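Local coordinates for aclacinomycin-N/aclacinomycin-A oxidase (Streptomyces galilaeus, PDB 2IPI), which catalyses the last two steps of aclacinomycin biosynthesis, oxidising the terminal sugar of the antibiotic with molecular oxygen through a bicovalently bound FAD, at residues V183-G189 and W505-F511; H276-A282 and S398-N404; Q415-K421 and E463-Y469. All coordinates share one frame; numbering follows the deposited sequence.

Followed from the N terminus, the chain first meets contact 1 at the end of strand 177-185, in the FAD-binding PCMH-type domain; this opens the long loop that contact 1 closes when 505-511 packs against it. Both other contacts nest inside that loop. Contact 2 joins the end of helix 262-278 to the loop after strand 391-398; contact 3 follows in series, joining 415-421 to the flavin-side loop 463-469. Contacts 2 and 3 touch, with V403 O near R416 NH1 and N404 ND2 near S418 O, and their centres lie about 12 Å apart. Contact 1 stands apart, its centre about 30 Å from that of contact 3.

Contact 1. Residues V183-G189 and W505-F511; sequences VVVDASG and WDPRDVF
Two torsions carry R508 to the backbone of A187: CG lies opposite its own carbonyl carbon (chi1 -45°), and the chain then bends at chi3 (133°), which turns the guanidinium group side-on to A187 O. The setting is a beta hairpin of the FAD-binding PCMH-type domain, where strand 177-185 of a five-stranded antiparallel sheet runs through the type I turn D186-G189 towards strand 191-197. The partner, 505-511, follows helix 495-505 in the berberine-like region near the C terminus, so the contact fastens a late part of the chain to the end of strand 177-185 and the turn that follows it.

Two nitrogens of R508 grip a single oxygen. NE lies 2.9 Å from A187 O with a nearly straight N-H (161°), and NH1 lies 3.1 Å from the same A187 O; the acceptor sits in the guanidinium plane, whereas NE approaches from well above the carbonyl plane. Apolar contacts accompany this grip. CG1 of V184 lies 3.9 Å from CD1 of W505, the two side chains running side by side in one direction. V185 sends CG1 to V510 and CG2 obliquely to the F511 ring, while V72 and M76 of helix 65-78 also pack on it. A187 CB rests against CG of P507.

The partner loop is itself shaped by D506, whose carboxylate receives V510 N and F511 N, one on each oxygen, and forms a salt bridge with K502. D186, for its part, pairs with R190 and R192. Between the two backbones, where no direct backbone hydrogen bond joins the segments, water 3 bridges the carbonyls: it donates to V185 O and to W505 O, each 2.7 Å away.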
loop_
_atom_site.group_PDB
_atom_site.type_symbol
_atom_site.label_atom_id
_atom_site.label_comp_id
_atom_site.label_asym_id
_atom_site.label_seq_id
_atom_site.Cartn_x
_atom_site.Cartn_y
_atom_site.Cartn_z
ATOM N N VAL A 183 -5.880 20.657 1.557
ATOM C CA VAL A 183 -7.071 21.506 1.649
ATOM C C VAL A 183 -7.971 20.882 2.729
ATOM O O VAL A 183 -8.418 19.741 2.602
ATOM C CB VAL A 183 -7.807 21.681 0.323
ATOM C CG1 VAL A 183 -9.144 22.386 0.499
ATOM C CG2 VAL A 183 -6.958 22.483 -0.670
ATOM N N VAL A 184 -8.193 21.659 3.775
ATOM C CA VAL A 184 -9.015 21.339 4.935
ATOM C C VAL A 184 -10.222 22.272 5.046
ATOM O O VAL A 184 -10.310 23.270 4.331
ATOM C CB VAL A 184 -8.151 21.437 6.194
ATOM C CG1 VAL A 184 -7.037 20.385 6.164
ATOM C CG2 VAL A 184 -7.529 22.815 6.347
ATOM N N VAL A 185 -11.192 21.929 5.897
ATOM C CA VAL A 185 -12.399 22.739 6.048
ATOM C C VAL A 185 -12.557 23.124 7.526
ATOM O O VAL A 185 -12.384 22.287 8.411
ATOM C CB VAL A 185 -13.670 22.042 5.541
ATOM C CG1 VAL A 185 -14.916 22.839 5.925
ATOM C CG2 VAL A 185 -13.612 21.833 4.031
ATOM N N ASP A 186 -12.848 24.396 7.710
ATOM C CA ASP A 186 -13.072 25.143 8.911
ATOM C C ASP A 186 -14.246 24.644 9.749
ATOM O O ASP A 186 -15.157 24.091 9.155
ATOM C CB ASP A 186 -13.419 26.609 8.552
ATOM C CG ASP A 186 -12.274 27.494 9.017
ATOM O OD1 ASP A 186 -11.512 27.012 9.887
ATOM O OD2 ASP A 186 -12.164 28.621 8.512
ATOM N N ALA A 187 -14.197 24.896 11.047
ATOM C CA ALA A 187 -15.364 24.743 11.910
ATOM C C ALA A 187 -16.501 25.639 11.413
ATOM O O ALA A 187 -17.669 25.262 11.522
ATOM C CB ALA A 187 -15.028 25.060 13.358
ATOM N N SER A 188 -16.155 26.790 10.877
ATOM C CA SER A 188 -17.006 27.803 10.284
ATOM C C SER A 188 -17.544 27.436 8.904
ATOM O O SER A 188 -18.404 28.135 8.363
ATOM C CB SER A 188 -16.211 29.112 10.178
ATOM O OG SER A 188 -15.509 29.187 8.949
ATOM N N GLY A 189 -17.045 26.349 8.320
ATOM C CA GLY A 189 -17.503 25.875 7.028
ATOM C C GLY A 189 -16.658 26.343 5.854
ATOM O O GLY A 189 -17.118 26.325 4.711
ATOM N N TRP A 505 -8.663 19.220 12.399
ATOM C CA TRP A 505 -8.553 19.709 11.017
ATOM C C TRP A 505 -9.743 19.374 10.140
ATOM O O TRP A 505 -9.858 19.941 9.047
ATOM C CB TRP A 505 -7.228 19.178 10.434
ATOM C CG TRP A 505 -6.131 20.190 10.597
ATOM C CD1 TRP A 505 -5.903 21.265 9.776
ATOM C CD2 TRP A 505 -5.129 20.241 11.618
ATOM N NE1 TRP A 505 -4.828 21.970 10.225
ATOM C CE2 TRP A 505 -4.324 21.367 11.355
ATOM C CE3 TRP A 505 -4.827 19.450 12.724
ATOM C CZ2 TRP A 505 -3.244 21.719 12.160
ATOM C CZ3 TRP A 505 -3.755 19.791 13.530
ATOM C CH2 TRP A 505 -2.973 20.919 13.243
ATOM N N ASP A 506 -10.635 18.503 10.593
ATOM C CA ASP A 506 -11.909 18.216 9.937
ATOM C C ASP A 506 -13.055 18.155 10.952
ATOM O O ASP A 506 -13.695 17.111 11.077
ATOM C CB ASP A 506 -11.868 16.898 9.162
ATOM C CG ASP A 506 -13.025 16.658 8.218
ATOM O OD1 ASP A 506 -13.703 17.589 7.734
ATOM O OD2 ASP A 506 -13.283 15.468 7.923
ATOM N N PRO A 507 -13.334 19.235 11.673
ATOM C CA PRO A 507 -14.426 19.241 12.655
ATOM C C PRO A 507 -15.812 18.937 12.093
ATOM O O PRO A 507 -16.612 18.319 12.796
ATOM C CB PRO A 507 -14.444 20.676 13.189
ATOM C CG PRO A 507 -13.436 21.451 12.433
ATOM C CD PRO A 507 -12.601 20.506 11.632
ATOM N N ARG A 508 -16.169 19.367 10.898
ATOM C CA ARG A 508 -17.424 19.126 10.232
ATOM C C ARG A 508 -17.487 17.739 9.571
ATOM O O ARG A 508 -18.478 17.501 8.868
ATOM C CB ARG A 508 -17.674 20.175 9.150
ATOM C CG ARG A 508 -17.414 21.630 9.484
ATOM C CD ARG A 508 -18.341 22.551 8.690
ATOM N NE ARG A 508 -18.939 23.545 9.582
ATOM C CZ ARG A 508 -20.217 23.874 9.616
ATOM N NH1 ARG A 508 -20.604 24.801 10.490
ATOM N NH2 ARG A 508 -21.092 23.308 8.805
ATOM N N ASP A 509 -16.505 16.864 9.740
ATOM C CA ASP A 509 -16.554 15.511 9.154
ATOM C C ASP A 509 -16.882 15.555 7.670
ATOM O O ASP A 509 -17.819 14.939 7.140
ATOM C CB ASP A 509 -17.578 14.632 9.886
ATOM C CG ASP A 509 -17.398 13.134 9.655
ATOM O OD1 ASP A 509 -16.281 12.674 9.323
ATOM O OD2 ASP A 509 -18.253 12.326 10.105
ATOM N N VAL A 510 -16.094 16.347 6.925
ATOM C CA VAL A 510 -16.388 16.544 5.511
ATOM C C VAL A 510 -15.818 15.391 4.690
ATOM O O VAL A 510 -16.403 15.031 3.662
ATOM C CB VAL A 510 -15.875 17.920 5.063
ATOM C CG1 VAL A 510 -15.938 18.125 3.571
ATOM C CG2 VAL A 510 -16.743 18.976 5.752
ATOM N N PHE A 511 -14.719 14.854 5.206
ATOM C CA PHE A 511 -13.997 13.738 4.600
ATOM C C PHE A 511 -14.171 12.451 5.396
ATOM O O PHE A 511 -13.759 12.282 6.534
ATOM C CB PHE A 511 -12.504 14.090 4.458
ATOM C CG PHE A 511 -12.379 15.464 3.805
ATOM C CD1 PHE A 511 -12.192 16.597 4.557
ATOM C CD2 PHE A 511 -12.467 15.585 2.426
ATOM C CE1 PHE A 511 -12.081 17.857 3.993
ATOM C CE2 PHE A 511 -12.378 16.834 1.861
ATOM C CZ PHE A 511 -12.200 17.974 2.609
HETATM O O HOH W 1 -10.850 19.639 6.835
HETATM O O HOH W 2 -14.716 20.542 8.717
HETATM O O HOH W 3 -9.826 22.609 9.333
#

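Contact 2. Residues H276-A282 and S398-N404; sequences HQSNSAA and SYGGKVN
The imidazole of H276 meets S398 edge-on, with the CB of the serine near the plane of the ring and 3.0 Å from H276 NE2. NE2 is buried by this contact and has no polar partner in the model; on the other side of the ring ND1 bonds to H272 O, one helical turn back. The S398 hydroxyl serves the backbone of S291 instead. S280 is oriented differently: OG extends opposite its backbone N (chi1 -176°) and donates to Y399 O over 3.0 Å, lying in the carbonyl plane on a lone pair.

In the fold, these residues join the end of helix 262-278 to the loop that leaves strand 391-398 of the seven-stranded antiparallel sheet. The first side-chain bond of Y399 points away from 276-282, and the side chain lies about 5 Å from that of Y397, a proton acceptor of the active site. Farther along, backbone meets backbone: A281 CA makes a CA-H...O contact of 3.1 Å with G401 O, though the backbones are unusually crowded here and its detail is less sure. The methyl of A281 faces N404, CB to CB at 3.9 Å, while the amide ND2 of N404 bonds to S418 O.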
loop_
_atom_site.group_PDB
_atom_site.type_symbol
_atom_site.label_atom_id
_atom_site.label_comp_id
_atom_site.label_asym_id
_atom_site.label_seq_id
_atom_site.Cartn_x
_atom_site.Cartn_y
_atom_site.Cartn_z
ATOM N N HIS A 276 13.048 -15.340 7.498
ATOM C CA HIS A 276 12.640 -13.943 7.673
ATOM C C HIS A 276 12.745 -13.502 9.122
ATOM O O HIS A 276 13.051 -12.342 9.393
ATOM C CB HIS A 276 11.223 -13.724 7.131
ATOM C CG HIS A 276 11.246 -13.583 5.641
ATOM N ND1 HIS A 276 11.230 -14.655 4.768
ATOM C CD2 HIS A 276 11.304 -12.469 4.877
ATOM C CE1 HIS A 276 11.269 -14.196 3.532
ATOM N NE2 HIS A 276 11.313 -12.879 3.567
ATOM N N GLN A 277 12.506 -14.427 10.049
ATOM C CA GLN A 277 12.604 -14.030 11.453
ATOM C C GLN A 277 14.064 -13.791 11.809
ATOM O O GLN A 277 14.370 -13.029 12.724
ATOM C CB GLN A 277 11.965 -15.084 12.352
ATOM C CG GLN A 277 11.866 -14.731 13.824
ATOM C CD GLN A 277 11.574 -15.940 14.697
ATOM O OE1 GLN A 277 10.886 -16.869 14.278
ATOM N NE2 GLN A 277 12.088 -15.957 15.927
ATOM N N SER A 278 15.110 -14.536 11.185
ATOM C CA SER A 278 16.520 -14.345 11.501
ATOM C C SER A 278 17.118 -13.202 10.685
ATOM O O SER A 278 18.085 -12.546 11.144
ATOM C CB SER A 278 17.306 -15.634 11.254
ATOM O OG SER A 278 16.873 -16.667 12.122
ATOM N N ASN A 279 16.621 -12.889 9.512
ATOM C CA ASN A 279 17.340 -11.988 8.623
ATOM C C ASN A 279 16.592 -10.739 8.204
ATOM O O ASN A 279 15.970 -10.738 7.140
ATOM C CB ASN A 279 17.690 -12.783 7.353
ATOM C CG ASN A 279 19.130 -12.635 6.924
ATOM O OD1 ASN A 279 19.406 -11.832 6.032
ATOM N ND2 ASN A 279 20.026 -13.387 7.562
ATOM N N SER A 280 16.652 -9.664 8.985
ATOM C CA SER A 280 16.164 -8.385 8.485
ATOM C C SER A 280 16.652 -7.204 9.332
ATOM O O SER A 280 17.842 -7.068 9.586
ATOM C CB SER A 280 14.641 -8.336 8.437
ATOM O OG SER A 280 14.238 -7.107 7.848
ATOM N N ALA A 281 15.685 -6.397 9.729
ATOM C CA ALA A 281 15.674 -5.235 10.592
ATOM C C ALA A 281 17.066 -4.788 11.040
ATOM O O ALA A 281 17.414 -4.979 12.213
ATOM C CB ALA A 281 14.784 -5.541 11.799
ATOM N N ALA A 282 17.833 -4.188 10.140
ATOM C CA ALA A 282 19.158 -3.627 10.361
ATOM C C ALA A 282 19.688 -2.997 9.079
ATOM O O ALA A 282 18.912 -2.635 8.197
ATOM C CB ALA A 282 20.149 -4.651 10.894
ATOM N N SER A 398 8.721 -10.232 1.989
ATOM C CA SER A 398 9.812 -9.949 2.917
ATOM C C SER A 398 9.605 -8.499 3.389
ATOM O O SER A 398 9.216 -7.668 2.555
ATOM C CB SER A 398 11.179 -10.170 2.292
ATOM O OG SER A 398 11.417 -9.276 1.215
ATOM N N TYR A 399 9.816 -8.238 4.660
ATOM C CA TYR A 399 9.514 -6.940 5.273
ATOM C C TYR A 399 10.472 -6.666 6.421
ATOM O O TYR A 399 11.514 -7.310 6.582
ATOM C CB TYR A 399 8.075 -6.889 5.779
ATOM C CG TYR A 399 7.442 -5.517 5.854
ATOM C CD1 TYR A 399 6.890 -5.071 7.053
ATOM C CD2 TYR A 399 7.370 -4.652 4.769
ATOM C CE1 TYR A 399 6.299 -3.821 7.175
ATOM C CE2 TYR A 399 6.778 -3.403 4.873
ATOM C CZ TYR A 399 6.243 -2.991 6.075
ATOM O OH TYR A 399 5.657 -1.746 6.171
ATOM N N GLY A 400 10.126 -5.672 7.252
ATOM C CA GLY A 400 11.012 -5.374 8.378
ATOM C C GLY A 400 12.143 -4.471 7.926
ATOM O O GLY A 400 11.893 -3.477 7.234
ATOM N N GLY A 401 13.383 -4.800 8.284
ATOM C CA GLY A 401 14.483 -3.961 7.800
ATOM C C GLY A 401 14.557 -2.649 8.568
ATOM O O GLY A 401 14.354 -2.541 9.781
ATOM N N LYS A 402 14.869 -1.598 7.818
ATOM C CA LYS A 402 14.914 -0.242 8.328
ATOM C C LYS A 402 13.547 0.216 8.835
ATOM O O LYS A 402 13.516 1.106 9.687
ATOM C CB LYS A 402 15.455 0.680 7.234
ATOM C CG LYS A 402 15.645 2.137 7.618
ATOM C CD LYS A 402 17.052 2.423 8.094
ATOM C CE LYS A 402 18.015 2.430 6.891
ATOM N NZ LYS A 402 19.424 2.476 7.405
ATOM N N VAL A 403 12.434 -0.298 8.332
ATOM C CA VAL A 403 11.140 0.156 8.863
ATOM C C VAL A 403 11.061 -0.052 10.367
ATOM O O VAL A 403 10.377 0.678 11.079
ATOM C CB VAL A 403 9.950 -0.561 8.203
ATOM C CG1 VAL A 403 9.910 -2.031 8.571
ATOM C CG2 VAL A 403 8.644 0.109 8.605
ATOM N N ASN A 404 11.756 -1.088 10.852
ATOM C CA ASN A 404 11.638 -1.472 12.249
ATOM C C ASN A 404 12.559 -0.679 13.166
ATOM O O ASN A 404 12.747 -1.049 14.321
ATOM C CB ASN A 404 11.946 -2.981 12.403
ATOM C CG ASN A 404 10.808 -3.835 11.890
ATOM O OD1 ASN A 404 9.851 -3.355 11.283
ATOM N ND2 ASN A 404 10.896 -5.145 12.136
#

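Contact 3. Residues Q415-K421 and E463-Y469; sequences QRDSIIK and EGTFINY. With FAD (flavin-adenine dinucleotide), chain F.
The active site of this flavoenzyme is lined by the loop 463-469, which passes the FAD and the bound anthracycline and is met by 415-421, the approach to and first residues of strand 420-428 of the seven-stranded antiparallel sheet. A carboxylate held by hydrogen bonds and a cation-pi contact join the two segments.

Away from the flavin E463, extended beyond CG, places one carboxylate oxygen into the bend of the partner chain. OE2 accepts the backbone N of D417 at 3.0 Å on its syn side and the hydroxyl of S418 at 2.9 Å from OG, through the anti lone pair. Two donors thus grip OE2 from different directions, while OE1 forms a salt bridge with K492, which should help fix the rotation of the group. Q415 slides past E463 in the opposite sense, its CG 3.1 Å from E463 O.

Nearer the flavin, K421 bends its chain so that NZ stands over the centre of the F466 ring, 3.4 Å from the centroid and 11° off the normal, a cation-pi contact; NZ also hydrogen-bonds to Y367 OH. The opposite face of that ring is covered by the backbone N of N468. F466 in turn sets its CD2 over the face of Y469, 3.4 Å above the plane. Y469 is a proton acceptor in catalysis, and its OH hydrogen-bonds to the bound ligand. F466 to Y469 form a type I turn, closed by Y469 N to F466 O at 2.8 Å. On the flavin side, F466 presents its edge, CE2, to FAD O2 at 3.4 Å, while N468 ND2 comes within 3.1 Å of the ribityl FAD O3'.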
loop_
_atom_site.group_PDB
_atom_site.type_symbol
_atom_site.label_atom_id
_atom_site.label_comp_id
_atom_site.label_asym_id
_atom_site.label_seq_id
_atom_site.Cartn_x
_atom_site.Cartn_y
_atom_site.Cartn_z
ATOM N N GLN A 415 3.004 -0.218 12.770
ATOM C CA GLN A 415 3.570 -1.564 12.674
ATOM C C GLN A 415 5.068 -1.536 12.444
ATOM O O GLN A 415 5.548 -1.566 11.322
ATOM C CB GLN A 415 2.844 -2.319 11.555
ATOM C CG GLN A 415 1.406 -2.665 11.909
ATOM C CD GLN A 415 0.398 -1.618 11.484
ATOM O OE1 GLN A 415 -0.815 -1.778 11.697
ATOM N NE2 GLN A 415 0.862 -0.531 10.864
ATOM N N ARG A 416 5.848 -1.473 13.526
ATOM C CA ARG A 416 7.298 -1.383 13.358
ATOM C C ARG A 416 8.034 -2.571 13.950
ATOM O O ARG A 416 9.160 -2.418 14.419
ATOM C CB ARG A 416 7.804 -0.056 13.956
ATOM C CG ARG A 416 7.160 1.147 13.278
ATOM C CD ARG A 416 7.614 1.346 11.834
ATOM N NE ARG A 416 7.181 2.663 11.356
ATOM C CZ ARG A 416 7.824 3.380 10.436
ATOM N NH1 ARG A 416 8.931 2.909 9.889
ATOM N NH2 ARG A 416 7.342 4.569 10.077
ATOM N N ASP A 417 7.456 -3.773 13.930
ATOM C CA ASP A 417 8.244 -4.927 14.420
ATOM C C ASP A 417 7.649 -6.203 13.812
ATOM O O ASP A 417 7.395 -7.168 14.526
ATOM C CB ASP A 417 8.303 -4.979 15.932
ATOM C CG ASP A 417 9.111 -6.094 16.555
ATOM O OD1 ASP A 417 8.599 -6.788 17.461
ATOM O OD2 ASP A 417 10.277 -6.341 16.175
ATOM N N SER A 418 7.456 -6.136 12.498
ATOM C CA SER A 418 6.991 -7.257 11.698
ATOM C C SER A 418 8.092 -7.723 10.741
ATOM O O SER A 418 8.953 -6.936 10.338
ATOM C CB SER A 418 5.718 -6.912 10.931
ATOM O OG SER A 418 4.632 -6.732 11.836
ATOM N N ILE A 419 8.046 -9.014 10.388
ATOM C CA ILE A 419 9.092 -9.637 9.586
ATOM C C ILE A 419 8.597 -9.950 8.180
ATOM O O ILE A 419 9.399 -10.079 7.246
ATOM C CB ILE A 419 9.606 -10.935 10.228
ATOM C CG1 ILE A 419 8.626 -12.107 10.163
ATOM C CG2 ILE A 419 10.040 -10.705 11.677
ATOM C CD1 ILE A 419 9.010 -13.289 11.039
ATOM N N ILE A 420 7.279 -10.090 8.034
ATOM C CA ILE A 420 6.635 -10.405 6.773
ATOM C C ILE A 420 5.257 -9.770 6.657
ATOM O O ILE A 420 4.537 -9.685 7.648
ATOM C CB ILE A 420 6.492 -11.930 6.604
ATOM C CG1 ILE A 420 7.820 -12.688 6.524
ATOM C CG2 ILE A 420 5.650 -12.266 5.382
ATOM C CD1 ILE A 420 7.748 -14.104 7.053
ATOM N N LYS A 421 4.879 -9.326 5.464
ATOM C CA LYS A 421 3.531 -8.816 5.224
ATOM C C LYS A 421 2.771 -9.743 4.274
ATOM O O LYS A 421 3.357 -10.215 3.297
ATOM C CB LYS A 421 3.615 -7.428 4.610
ATOM C CG LYS A 421 2.828 -6.353 5.349
ATOM C CD LYS A 421 2.369 -5.331 4.319
ATOM C CE LYS A 421 3.220 -4.072 4.463
ATOM N NZ LYS A 421 2.446 -2.841 4.692
ATOM N N GLU A 463 0.679 -7.962 13.931
ATOM C CA GLU A 463 0.568 -6.534 14.224
ATOM C C GLU A 463 -0.593 -5.917 13.454
ATOM O O GLU A 463 -0.567 -4.757 13.031
ATOM C CB GLU A 463 1.872 -5.823 13.857
ATOM C CG GLU A 463 2.840 -5.694 15.001
ATOM C CD GLU A 463 3.909 -4.639 14.841
ATOM O OE1 GLU A 463 4.016 -3.797 15.761
ATOM O OE2 GLU A 463 4.620 -4.643 13.820
ATOM N N GLY A 464 -1.639 -6.718 13.245
ATOM C CA GLY A 464 -2.844 -6.209 12.609
ATOM C C GLY A 464 -2.762 -6.237 11.104
ATOM O O GLY A 464 -2.136 -7.096 10.476
ATOM N N THR A 465 -3.419 -5.252 10.473
ATOM C CA THR A 465 -3.298 -5.211 9.000
ATOM C C THR A 465 -2.989 -3.788 8.552
ATOM O O THR A 465 -2.765 -2.956 9.435
ATOM C CB THR A 465 -4.519 -5.857 8.341
ATOM O OG1 THR A 465 -4.407 -5.727 6.918
ATOM C CG2 THR A 465 -5.824 -5.211 8.753
ATOM N N PHE A 466 -2.925 -3.513 7.267
ATOM C CA PHE A 466 -2.394 -2.310 6.626
ATOM C C PHE A 466 -3.473 -1.401 6.081
ATOM O O PHE A 466 -4.317 -1.893 5.331
ATOM C CB PHE A 466 -1.502 -2.791 5.475
ATOM C CG PHE A 466 -0.796 -1.764 4.626
ATOM C CD1 PHE A 466 -0.208 -0.645 5.189
ATOM C CD2 PHE A 466 -0.731 -1.927 3.255
ATOM C CE1 PHE A 466 0.438 0.285 4.396
ATOM C CE2 PHE A 466 -0.082 -1.010 2.449
ATOM C CZ PHE A 466 0.510 0.096 3.023
ATOM N N ILE A 467 -3.504 -0.105 6.387
ATOM C CA ILE A 467 -4.603 0.735 5.931
ATOM C C ILE A 467 -4.818 0.725 4.426
ATOM O O ILE A 467 -5.952 0.837 3.949
ATOM C CB ILE A 467 -4.466 2.211 6.387
ATOM C CG1 ILE A 467 -3.353 2.951 5.647
ATOM C CG2 ILE A 467 -4.303 2.311 7.884
ATOM C CD1 ILE A 467 -2.249 3.441 6.535
ATOM N N ASN A 468 -3.780 0.572 3.600
ATOM C CA ASN A 468 -3.972 0.585 2.153
ATOM C C ASN A 468 -4.519 -0.735 1.627
ATOM O O ASN A 468 -4.650 -0.969 0.415
ATOM C CB ASN A 468 -2.636 0.909 1.474
ATOM C CG ASN A 468 -2.444 2.395 1.241
ATOM O OD1 ASN A 468 -3.187 3.248 1.732
ATOM N ND2 ASN A 468 -1.416 2.691 0.452
ATOM N N TYR A 469 -4.855 -1.608 2.559
ATOM C CA TYR A 469 -5.595 -2.827 2.405
ATOM C C TYR A 469 -6.925 -2.728 3.160
ATOM O O TYR A 469 -7.107 -3.443 4.147
ATOM C CB TYR A 469 -4.837 -4.027 2.964
ATOM C CG TYR A 469 -3.491 -4.362 2.363
ATOM C CD1 TYR A 469 -2.712 -5.327 2.991
ATOM C CD2 TYR A 469 -2.997 -3.757 1.219
ATOM C CE1 TYR A 469 -1.471 -5.687 2.502
ATOM C CE2 TYR A 469 -1.754 -4.106 0.713
ATOM C CZ TYR A 469 -1.005 -5.067 1.360
ATOM O OH TYR A 469 0.233 -5.439 0.882
HETATM P PA FAD F . -7.322 6.271 -4.960
HETATM O O1A FAD F . -8.449 5.438 -5.120
HETATM O O2A FAD F . -7.429 7.479 -5.777
HETATM O O5B FAD F . -7.103 6.646 -3.448
HETATM C C5B FAD F . -7.113 5.714 -2.444
HETATM C C4B FAD F . -7.515 6.364 -1.123
HETATM O O4B FAD F . -6.806 7.562 -0.968
HETATM C C3B FAD F . -8.995 6.787 -1.134
HETATM O O3B FAD F . -9.504 6.819 0.150
HETATM C C2B FAD F . -8.943 8.208 -1.667
HETATM O O2B FAD F . -10.039 9.016 -1.334
HETATM C C1B FAD F . -7.640 8.664 -1.049
HETATM N N9A FAD F . -7.026 9.816 -1.739
HETATM C C8A FAD F . -6.742 9.916 -3.044
HETATM N N7A FAD F . -6.177 11.086 -3.304
HETATM C C5A FAD F . -6.121 11.757 -2.153
HETATM C C6A FAD F . -5.636 13.014 -1.817
HETATM N N6A FAD F . -5.067 13.712 -2.723
HETATM N N1A FAD F . -5.694 13.422 -0.560
HETATM C C2A FAD F . -6.193 12.615 0.347
HETATM N N3A FAD F . -6.649 11.408 0.069
HETATM C C4A FAD F . -6.635 10.981 -1.158
HETATM N N1 FAD F . 0.522 -0.430 -1.767
HETATM C C2 FAD F . 1.743 -0.557 -1.148
HETATM O O2 FAD F . 1.970 -0.147 -0.094
HETATM N N3 FAD F . 2.739 -1.204 -1.826
HETATM C C4 FAD F . 2.554 -1.720 -3.097
HETATM O O4 FAD F . 3.489 -2.193 -3.678
HETATM C C4X FAD F . 1.313 -1.568 -3.720
HETATM N N5 FAD F . 1.062 -2.078 -4.960
HETATM C C5X FAD F . -0.120 -1.871 -5.593
HETATM C C6 FAD F . -0.318 -2.324 -6.899
HETATM C C7 FAD F . -1.533 -2.155 -7.495
HETATM C C7M FAD F . -1.638 -2.561 -8.929
HETATM C C8 FAD F . -2.554 -1.448 -6.852
HETATM C C8M FAD F . -3.764 -1.002 -7.642
HETATM C C9 FAD F . -2.313 -1.001 -5.573
HETATM C C9A FAD F . -1.134 -1.221 -4.905
HETATM N N10 FAD F . -0.934 -0.777 -3.612
HETATM C C10 FAD F . 0.295 -0.907 -3.038
HETATM C "C1'" FAD F . -2.075 -0.606 -2.662
HETATM C "C2'" FAD F . -2.712 0.784 -2.627
HETATM O "O2'" FAD F . -3.957 0.948 -3.224
HETATM C "C3'" FAD F . -1.807 1.894 -3.104
HETATM O "O3'" FAD F . -0.603 1.923 -2.401
HETATM C "C4'" FAD F . -2.705 3.168 -3.040
HETATM O "O4'" FAD F . -3.768 3.098 -2.180
HETATM C "C5'" FAD F . -3.290 3.732 -4.313
HETATM O "O5'" FAD F . -3.837 4.987 -4.080
HETATM P P FAD F . -4.510 5.685 -5.304
HETATM O O1P FAD F . -4.264 7.081 -5.288
HETATM O O2P FAD F . -4.048 5.051 -6.461
HETATM O O3P FAD F . -6.058 5.359 -5.264
#